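Local coordinates for putative aldehyde dehydrogenase AldY (Bacillus subtilis, PDB 4DNG), which probably oxidises aldehydes to carboxylates with NAD+ and may help protect cells against stress from ethanol and related compounds, at residues I132-L144 / V465-K478. Sequence-based numbering, arbitrary orientation.
Sequences IEGKTNKIYRLPL and VEEFTVTKWISIQK
Tyr140 and Lys472 form one hydrogen-bonded pair of an antiparallel ladder, Tyr140 N lying 2.7 Å from Lys472 O. Thr136 with Ile476, Lys138 with Ile474 and Leu142 with Val470 bond the same way. The N-to-C directions of strands 135-143 and 469-477 differ by 145°, so the pair is well twisted.

The charged contact sits where helix 462-468 turns into the strand. The Arg141 chain bends at chi2 (89°) and chi3 (69°). This brings one face of its guanidinium onto Val465 CG1, which lies toward the rim, 3.5 Å from Arg141 NE. Arg141 NH1 and NH2 make weak hydrogen bonds to Glu466 OE1 and OE2 within a salt bridge, NH2 to OE2 being 3.2 Å. Thr469 packs against Arg141 CD, and its OG1 donates a hydrogen bond to Val465 O of its own segment. With alanine in place of Arg141, Glu466 is likely to lose its cationic mate across the contact, and Val465 CG1 the guanidinium against it.

On the face of Ile139 and Trp473, Ile139 CG1 meets Trp473 CD1 at 4.0 Å. On the face of Tyr140 and Ile474, Ile474 CD1 reaches Tyr140 CE1 at 3.6 Å, the two side chains nearly perpendicular. Tyr140 OH is hydrogen-bonded to Glu422 of the second subunit.

Residues 473-476 also pair in parallel with a strand of that subunit. This is the projecting oligomerisation arm of the aldehyde dehydrogenase fold, which continues the sheet across the dimer interface.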
loop_
_atom_site.group_PDB
_atom_site.type_symbol
_atom_site.label_atom_id
_atom_site.label_comp_id
_atom_site.label_asym_id
_atom_site.label_seq_id
_atom_site.Cartn_x
_atom_site.Cartn_y
_atom_site.Cartn_z
ATOM N N ILE A 132 -14.506 2.680 -27.731
ATOM C CA ILE A 132 -14.134 3.553 -28.817
ATOM C C ILE A 132 -13.302 2.824 -29.840
ATOM O O ILE A 132 -12.428 2.030 -29.513
ATOM C CB ILE A 132 -13.365 4.778 -28.286
ATOM C CG1 ILE A 132 -14.281 5.649 -27.423
ATOM C CG2 ILE A 132 -12.786 5.583 -29.438
ATOM C CD1 ILE A 132 -13.550 6.724 -26.651
ATOM N N GLU A 133 -13.617 3.095 -31.093
ATOM C CA GLU A 133 -12.843 2.617 -32.203
ATOM C C GLU A 133 -11.579 3.440 -32.205
ATOM O O GLU A 133 -11.593 4.584 -31.770
ATOM C CB GLU A 133 -13.602 2.746 -33.525
ATOM C CG GLU A 133 -14.784 1.799 -33.658
ATOM C CD GLU A 133 -15.552 2.006 -34.950
ATOM O OE1 GLU A 133 -15.284 3.006 -35.649
ATOM O OE2 GLU A 133 -16.428 1.172 -35.264
ATOM N N GLY A 134 -10.487 2.838 -32.655
ATOM C CA GLY A 134 -9.258 3.545 -32.953
ATOM C C GLY A 134 -8.459 3.800 -31.697
ATOM O O GLY A 134 -7.349 4.317 -31.729
ATOM N N LYS A 135 -9.043 3.391 -30.588
ATOM C CA LYS A 135 -8.440 3.507 -29.265
ATOM C C LYS A 135 -7.665 2.241 -28.865
ATOM O O LYS A 135 -8.128 1.119 -29.088
ATOM C CB LYS A 135 -9.518 3.849 -28.226
ATOM C CG LYS A 135 -8.984 4.040 -26.817
ATOM C CD LYS A 135 -9.942 4.829 -25.947
ATOM C CE LYS A 135 -9.174 5.462 -24.804
ATOM N NZ LYS A 135 -9.983 6.445 -24.041
ATOM N N THR A 136 -6.485 2.439 -28.280
ATOM C CA THR A 136 -5.635 1.348 -27.805
ATOM C C THR A 136 -5.213 1.649 -26.386
ATOM O O THR A 136 -4.716 2.741 -26.101
ATOM C CB THR A 136 -4.371 1.187 -28.674
ATOM O OG1 THR A 136 -4.751 1.051 -30.053
ATOM C CG2 THR A 136 -3.570 -0.037 -28.260
ATOM N N ASN A 137 -5.429 0.674 -25.504
ATOM C CA ASN A 137 -4.983 0.734 -24.117
ATOM C C ASN A 137 -3.813 -0.218 -23.867
ATOM O O ASN A 137 -3.959 -1.434 -23.976
ATOM C CB ASN A 137 -6.136 0.406 -23.163
ATOM C CG ASN A 137 -7.270 1.408 -23.252
ATOM O OD1 ASN A 137 -7.048 2.615 -23.231
ATOM N ND2 ASN A 137 -8.496 0.907 -23.345
ATOM N N LYS A 138 -2.658 0.353 -23.532
ATOM C CA LYS A 138 -1.440 -0.406 -23.293
ATOM C C LYS A 138 -0.913 -0.202 -21.886
ATOM O O LYS A 138 -0.843 0.922 -21.382
ATOM C CB LYS A 138 -0.358 -0.012 -24.289
ATOM C CG LYS A 138 -0.510 -0.654 -25.653
ATOM C CD LYS A 138 0.740 -0.453 -26.478
ATOM C CE LYS A 138 0.753 0.929 -27.097
ATOM N NZ LYS A 138 1.858 0.983 -28.108
ATOM N N ILE A 139 -0.543 -1.309 -21.257
ATOM C CA ILE A 139 -0.004 -1.282 -19.916
ATOM C C ILE A 139 1.450 -1.722 -19.966
ATOM O O ILE A 139 1.784 -2.737 -20.579
ATOM C CB ILE A 139 -0.841 -2.148 -18.959
ATOM C CG1 ILE A 139 -2.249 -1.555 -18.836
ATOM C CG2 ILE A 139 -0.170 -2.244 -17.597
ATOM C CD1 ILE A 139 -3.308 -2.544 -18.401
ATOM N N TYR A 140 2.305 -0.921 -19.341
ATOM C CA TYR A 140 3.720 -1.202 -19.273
ATOM C C TYR A 140 4.139 -1.418 -17.842
ATOM O O TYR A 140 3.558 -0.850 -16.908
ATOM C CB TYR A 140 4.522 -0.047 -19.836
ATOM C CG TYR A 140 4.241 0.252 -21.271
ATOM C CD1 TYR A 140 3.073 0.905 -21.644
ATOM C CD2 TYR A 140 5.156 -0.094 -22.265
ATOM C CE1 TYR A 140 2.811 1.191 -22.968
ATOM C CE2 TYR A 140 4.902 0.194 -23.596
ATOM C CZ TYR A 140 3.725 0.838 -23.935
ATOM O OH TYR A 140 3.443 1.130 -25.249
ATOM N N ARG A 141 5.164 -2.246 -17.697
ATOM C CA ARG A 141 5.739 -2.608 -16.426
ATOM C C ARG A 141 7.064 -1.886 -16.367
ATOM O O ARG A 141 8.007 -2.227 -17.090
ATOM C CB ARG A 141 5.968 -4.115 -16.372
ATOM C CG ARG A 141 6.851 -4.572 -15.215
ATOM C CD ARG A 141 6.036 -4.855 -13.974
ATOM N NE ARG A 141 5.198 -6.036 -14.121
ATOM C CZ ARG A 141 3.959 -6.116 -13.653
ATOM N NH1 ARG A 141 3.416 -5.085 -13.022
ATOM N NH2 ARG A 141 3.259 -7.219 -13.821
ATOM N N LEU A 142 7.125 -0.887 -15.500
ATOM C CA LEU A 142 8.290 -0.032 -15.380
ATOM C C LEU A 142 8.853 -0.128 -13.964
ATOM O O LEU A 142 8.151 -0.551 -13.050
ATOM C CB LEU A 142 7.886 1.423 -15.709
ATOM C CG LEU A 142 8.141 2.064 -17.088
ATOM C CD1 LEU A 142 7.718 1.205 -18.273
ATOM C CD2 LEU A 142 7.441 3.415 -17.161
ATOM N N PRO A 143 10.117 0.282 -13.765
ATOM C CA PRO A 143 10.690 0.359 -12.395
ATOM C C PRO A 143 9.939 1.339 -11.455
ATOM O O PRO A 143 9.231 2.234 -11.920
ATOM C CB PRO A 143 12.128 0.832 -12.633
ATOM C CG PRO A 143 12.167 1.367 -14.035
ATOM C CD PRO A 143 11.084 0.675 -14.811
ATOM N N LEU A 144 10.069 1.163 -10.144
ATOM C CA LEU A 144 9.421 2.086 -9.199
ATOM C C LEU A 144 10.243 3.347 -9.042
ATOM O O LEU A 144 9.700 4.458 -9.047
ATOM C CB LEU A 144 9.249 1.422 -7.845
ATOM C CG LEU A 144 8.511 2.146 -6.733
ATOM C CD1 LEU A 144 7.170 2.738 -7.165
ATOM C CD2 LEU A 144 8.319 1.119 -5.632
ATOM N N VAL A 465 7.068 -8.701 -7.836
ATOM C CA VAL A 465 7.194 -7.887 -9.055
ATOM C C VAL A 465 6.299 -6.646 -8.988
ATOM O O VAL A 465 6.754 -5.546 -9.276
ATOM C CB VAL A 465 6.943 -8.740 -10.338
ATOM C CG1 VAL A 465 6.575 -7.886 -11.540
ATOM C CG2 VAL A 465 8.168 -9.590 -10.658
ATOM N N GLU A 466 5.045 -6.818 -8.572
ATOM C CA GLU A 466 4.130 -5.685 -8.380
ATOM C C GLU A 466 4.673 -4.700 -7.340
ATOM O O GLU A 466 4.473 -3.501 -7.481
ATOM C CB GLU A 466 2.719 -6.130 -7.950
ATOM C CG GLU A 466 2.088 -7.290 -8.721
ATOM C CD GLU A 466 1.814 -6.992 -10.194
ATOM O OE1 GLU A 466 1.498 -5.833 -10.552
ATOM O OE2 GLU A 466 1.905 -7.941 -11.005
ATOM N N GLU A 467 5.357 -5.205 -6.307
ATOM C CA GLU A 467 5.811 -4.362 -5.190
ATOM C C GLU A 467 6.919 -3.426 -5.623
ATOM O O GLU A 467 6.966 -2.281 -5.188
ATOM C CB GLU A 467 6.267 -5.196 -3.980
ATOM C CG GLU A 467 5.169 -5.618 -3.003
ATOM C CD GLU A 467 5.707 -6.427 -1.813
ATOM O OE1 GLU A 467 5.524 -7.668 -1.788
ATOM O OE2 GLU A 467 6.325 -5.832 -0.901
ATOM N N PHE A 468 7.782 -3.904 -6.512
ATOM C CA PHE A 468 8.975 -3.155 -6.921
ATOM C C PHE A 468 8.850 -2.560 -8.312
ATOM O O PHE A 468 9.807 -1.996 -8.846
ATOM C CB PHE A 468 10.232 -4.034 -6.793
ATOM C CG PHE A 468 10.578 -4.362 -5.367
ATOM C CD1 PHE A 468 11.396 -3.516 -4.624
ATOM C CD2 PHE A 468 10.049 -5.497 -4.754
ATOM C CE1 PHE A 468 11.702 -3.803 -3.300
ATOM C CE2 PHE A 468 10.347 -5.784 -3.437
ATOM C CZ PHE A 468 11.173 -4.935 -2.706
ATOM N N THR A 469 7.666 -2.670 -8.902
ATOM C CA THR A 469 7.428 -2.021 -10.195
ATOM C C THR A 469 6.187 -1.192 -10.162
ATOM O O THR A 469 5.319 -1.408 -9.310
ATOM C CB THR A 469 7.301 -3.023 -11.357
ATOM O OG1 THR A 469 6.133 -3.845 -11.173
ATOM C CG2 THR A 469 8.563 -3.885 -11.461
ATOM N N VAL A 470 6.104 -0.243 -11.093
ATOM C CA VAL A 470 4.867 0.494 -11.306
ATOM C C VAL A 470 4.135 0.073 -12.595
ATOM O O VAL A 470 4.730 -0.364 -13.593
ATOM C CB VAL A 470 5.099 2.007 -11.222
ATOM C CG1 VAL A 470 5.712 2.539 -12.510
ATOM C CG2 VAL A 470 3.797 2.723 -10.884
ATOM N N THR A 471 2.820 0.170 -12.552
ATOM C CA THR A 471 2.003 -0.124 -13.715
ATOM C C THR A 471 1.746 1.189 -14.435
ATOM O O THR A 471 1.164 2.114 -13.859
ATOM C CB THR A 471 0.700 -0.822 -13.285
ATOM O OG1 THR A 471 0.936 -2.232 -13.215
ATOM C CG2 THR A 471 -0.445 -0.557 -14.260
ATOM N N LYS A 472 2.228 1.293 -15.670
ATOM C CA LYS A 472 1.985 2.494 -16.457
ATOM C C LYS A 472 0.978 2.234 -17.581
ATOM O O LYS A 472 1.135 1.299 -18.374
ATOM C CB LYS A 472 3.301 3.094 -16.994
ATOM C CG LYS A 472 3.140 4.267 -17.972
ATOM C CD LYS A 472 2.754 5.572 -17.303
ATOM C CE LYS A 472 2.280 6.620 -18.303
ATOM N NZ LYS A 472 2.548 8.028 -17.878
ATOM N N TRP A 473 -0.045 3.087 -17.645
ATOM C CA TRP A 473 -1.119 2.940 -18.606
ATOM C C TRP A 473 -1.113 4.075 -19.601
ATOM O O TRP A 473 -1.035 5.242 -19.232
ATOM C CB TRP A 473 -2.456 2.795 -17.870
ATOM C CG TRP A 473 -3.685 2.830 -18.750
ATOM C CD1 TRP A 473 -4.077 1.893 -19.711
ATOM C CD2 TRP A 473 -4.739 3.859 -18.771
ATOM N NE1 TRP A 473 -5.255 2.270 -20.314
ATOM C CE2 TRP A 473 -5.706 3.436 -19.798
ATOM C CE3 TRP A 473 -4.967 5.044 -18.074
ATOM C CZ2 TRP A 473 -6.844 4.181 -20.085
ATOM C CZ3 TRP A 473 -6.113 5.787 -18.376
ATOM C CH2 TRP A 473 -7.028 5.365 -19.360
ATOM N N ILE A 474 -1.170 3.733 -20.883
ATOM C CA ILE A 474 -1.182 4.728 -21.944
ATOM C C ILE A 474 -2.316 4.442 -22.925
ATOM O O ILE A 474 -2.427 3.322 -23.421
ATOM C CB ILE A 474 0.175 4.776 -22.682
ATOM C CG1 ILE A 474 1.315 5.020 -21.671
ATOM C CG2 ILE A 474 0.150 5.820 -23.801
ATOM C CD1 ILE A 474 2.694 4.751 -22.212
ATOM N N SER A 475 -3.169 5.440 -23.169
ATOM C CA SER A 475 -4.185 5.371 -24.232
ATOM C C SER A 475 -3.741 6.167 -25.440
ATOM O O SER A 475 -3.406 7.345 -25.302
ATOM C CB SER A 475 -5.537 5.917 -23.757
ATOM O OG SER A 475 -5.934 5.287 -22.560
ATOM N N ILE A 476 -3.734 5.531 -26.612
ATOM C CA ILE A 476 -3.482 6.244 -27.877
ATOM C C ILE A 476 -4.746 6.288 -28.749
ATOM O O ILE A 476 -5.558 5.357 -28.728
ATOM C CB ILE A 476 -2.262 5.692 -28.679
ATOM C CG1 ILE A 476 -2.651 4.509 -29.583
ATOM C CG2 ILE A 476 -1.093 5.332 -27.764
ATOM C CD1 ILE A 476 -2.984 4.868 -31.024
ATOM N N GLN A 477 -4.887 7.371 -29.514
ATOM C CA GLN A 477 -6.062 7.623 -30.334
ATOM C C GLN A 477 -5.663 7.804 -31.786
ATOM O O GLN A 477 -4.715 8.535 -32.075
ATOM C CB GLN A 477 -6.751 8.898 -29.845
ATOM C CG GLN A 477 -8.237 8.973 -30.150
ATOM C CD GLN A 477 -9.030 8.011 -29.293
ATOM O OE1 GLN A 477 -9.006 8.090 -28.061
ATOM N NE2 GLN A 477 -9.729 7.087 -29.936
ATOM N N LYS A 478 -6.389 7.139 -32.689
ATOM C CA LYS A 478 -6.270 7.352 -34.140
ATOM C C LYS A 478 -7.405 8.233 -34.650
ATOM O O LYS A 478 -7.286 9.454 -34.684
ATOM C CB LYS A 478 -6.299 6.021 -34.898
ATOM C CG LYS A 478 -5.106 5.119 -34.634
ATOM C CD LYS A 478 -5.500 3.657 -34.747
ATOM C CE LYS A 478 -4.643 2.805 -33.825
ATOM N NZ LYS A 478 -5.350 1.557 -33.426
#